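Local coordinates for glutaredoxin related protein (Sulfolobus solfataricus, PDB 4MNN) that probably acts as a thiol-disulfide oxidoreductase of the glutaredoxin family, an atypical protein disulfide oxidoreductase with a thioredoxin fold, at residues K47-K51 / T61-P66. Sequence-based numbering, arbitrary orientation.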
loop_
_atom_site.group_PDB
_atom_site.type_symbol
_atom_site.label_atom_id
_atom_site.label_comp_id
_atom_site.label_asym_id
_atom_site.label_seq_id
_atom_site.Cartn_x
_atom_site.Cartn_y
_atom_site.Cartn_z
ATOM N N LYS A 47 -11.540 -1.440 -11.954
ATOM C CA LYS A 47 -10.096 -1.216 -11.986
ATOM C C LYS A 47 -9.473 -2.077 -10.878
ATOM O O LYS A 47 -10.117 -2.429 -9.916
ATOM C CB LYS A 47 -9.772 0.261 -11.763
ATOM C CG LYS A 47 -10.149 1.212 -12.941
ATOM C CD LYS A 47 -9.814 2.651 -12.540
ATOM C CE LYS A 47 -9.957 3.648 -13.682
ATOM N NZ LYS A 47 -9.197 3.228 -14.878
ATOM N N PRO A 48 -8.204 -2.406 -11.014
ATOM C CA PRO A 48 -7.552 -3.240 -10.002
ATOM C C PRO A 48 -7.337 -2.604 -8.633
ATOM O O PRO A 48 -7.213 -1.368 -8.499
ATOM C CB PRO A 48 -6.215 -3.607 -10.677
ATOM C CG PRO A 48 -5.946 -2.459 -11.599
ATOM C CD PRO A 48 -7.309 -2.118 -12.152
ATOM N N LEU A 49 -7.314 -3.447 -7.606
ATOM C CA LEU A 49 -6.980 -2.939 -6.294
ATOM C C LEU A 49 -6.536 -4.083 -5.434
ATOM O O LEU A 49 -6.790 -5.246 -5.759
ATOM C CB LEU A 49 -8.122 -2.150 -5.633
ATOM C CG LEU A 49 -9.326 -2.571 -4.770
ATOM C CD1 LEU A 49 -10.553 -2.476 -5.642
ATOM C CD2 LEU A 49 -9.133 -3.908 -4.069
ATOM N N VAL A 50 -5.842 -3.770 -4.347
ATOM C CA VAL A 50 -5.407 -4.786 -3.405
ATOM C C VAL A 50 -5.457 -4.175 -2.016
ATOM O O VAL A 50 -4.954 -3.074 -1.792
ATOM C CB VAL A 50 -3.970 -5.314 -3.692
ATOM C CG1 VAL A 50 -2.956 -4.219 -3.522
ATOM C CG2 VAL A 50 -3.658 -6.492 -2.750
ATOM N N LYS A 51 -6.105 -4.894 -1.101
ATOM C CA LYS A 51 -6.280 -4.479 0.293
ATOM C C LYS A 51 -5.455 -5.421 1.145
ATOM O O LYS A 51 -5.487 -6.657 0.940
ATOM C CB LYS A 51 -7.736 -4.598 0.746
ATOM C CG LYS A 51 -8.624 -3.564 0.132
ATOM C CD LYS A 51 -10.051 -3.703 0.638
ATOM C CE LYS A 51 -10.791 -2.390 0.468
ATOM N NZ LYS A 51 -12.274 -2.640 0.493
ATOM N N THR A 61 -5.230 0.244 1.251
ATOM C CA THR A 61 -5.723 -0.235 -0.034
ATOM C C THR A 61 -4.817 0.461 -1.043
ATOM O O THR A 61 -4.557 1.671 -0.919
ATOM C CB THR A 61 -7.142 0.246 -0.378
ATOM O OG1 THR A 61 -8.064 -0.262 0.575
ATOM C CG2 THR A 61 -7.557 -0.278 -1.776
ATOM N N TYR A 62 -4.347 -0.310 -2.013
ATOM C CA TYR A 62 -3.517 0.189 -3.084
ATOM C C TYR A 62 -4.409 0.074 -4.327
ATOM O O TYR A 62 -4.817 -1.057 -4.707
ATOM C CB TYR A 62 -2.306 -0.729 -3.253
ATOM C CG TYR A 62 -1.292 -0.207 -4.231
ATOM C CD1 TYR A 62 -0.075 0.340 -3.796
ATOM C CD2 TYR A 62 -1.531 -0.276 -5.618
ATOM C CE1 TYR A 62 0.878 0.804 -4.720
ATOM C CE2 TYR A 62 -0.588 0.183 -6.548
ATOM C CZ TYR A 62 0.605 0.722 -6.100
ATOM O OH TYR A 62 1.508 1.207 -7.036
ATOM N N TYR A 63 -4.724 1.218 -4.923
ATOM C CA TYR A 63 -5.535 1.280 -6.124
ATOM C C TYR A 63 -4.623 1.259 -7.352
ATOM O O TYR A 63 -4.028 2.271 -7.724
ATOM C CB TYR A 63 -6.401 2.538 -6.082
ATOM C CG TYR A 63 -7.406 2.484 -4.935
ATOM C CD1 TYR A 63 -7.166 3.160 -3.725
ATOM C CD2 TYR A 63 -8.626 1.798 -5.089
ATOM C CE1 TYR A 63 -8.106 3.163 -2.714
ATOM C CE2 TYR A 63 -9.590 1.798 -4.078
ATOM C CZ TYR A 63 -9.324 2.481 -2.898
ATOM O OH TYR A 63 -10.267 2.475 -1.886
ATOM N N GLY A 64 -4.540 0.066 -7.955
ATOM C CA GLY A 64 -3.702 -0.214 -9.105
ATOM C C GLY A 64 -3.090 -1.558 -8.778
ATOM O O GLY A 64 -3.659 -2.298 -7.953
ATOM N N ILE A 65 -1.942 -1.877 -9.369
ATOM C CA ILE A 65 -1.273 -3.152 -9.056
ATOM C C ILE A 65 0.146 -2.761 -8.677
ATOM O O ILE A 65 0.858 -2.114 -9.442
ATOM C CB ILE A 65 -1.277 -4.127 -10.273
ATOM C CG1 ILE A 65 -2.732 -4.426 -10.675
ATOM C CG2 ILE A 65 -0.514 -5.405 -9.914
ATOM C CD1 ILE A 65 -2.855 -5.304 -11.928
ATOM N N PRO A 66 0.587 -3.146 -7.472
ATOM C CA PRO A 66 1.935 -2.758 -7.063
ATOM C C PRO A 66 3.113 -3.483 -7.696
ATOM O O PRO A 66 3.842 -4.186 -7.004
ATOM C CB PRO A 66 1.887 -2.938 -5.548
ATOM C CG PRO A 66 1.018 -4.130 -5.390
ATOM C CD PRO A 66 -0.107 -3.896 -6.407
#
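K51 lies alongside T61, the two side chains pointing the same way. From its CB, the lysine sends CG to 3.4 Å from T61 OG1, with CG2 of that threonine slightly farther off. K51 CD passes the hydroxyl more loosely, and K51 CE comes back to 3.5 Å from T61 OG1. CG stands anti to the carbonyl carbon (chi1 -72°), and the extended chain beyond it carries NZ past the threonine. With alanine in its place, T61 OG1 and CG2 would probably lose the aliphatic chain lying beside them. T61 CG2 also sits over one face of the Y63 ring, toward its rim.

V50 and Y62 pair through two backbone hydrogen bonds. Y62 N to V50 O is 2.8 Å and nearly straight, at 174°. V50 N to Y62 O is 2.9 Å. In the conformer given, V50 CG1 lies 3.6 Å from Y62 CB, and P66 CB covers one face of the Y62 ring. Past the strands, P48 CB meets I65 CG1 at 3.6 Å, their side chains crossing at about a right angle. G64 N gives P48 O a weak hydrogen bond. The contact joins strands 49-54 and 57-63, an antiparallel beta hairpin inside the central sheet of the thioredoxin fold.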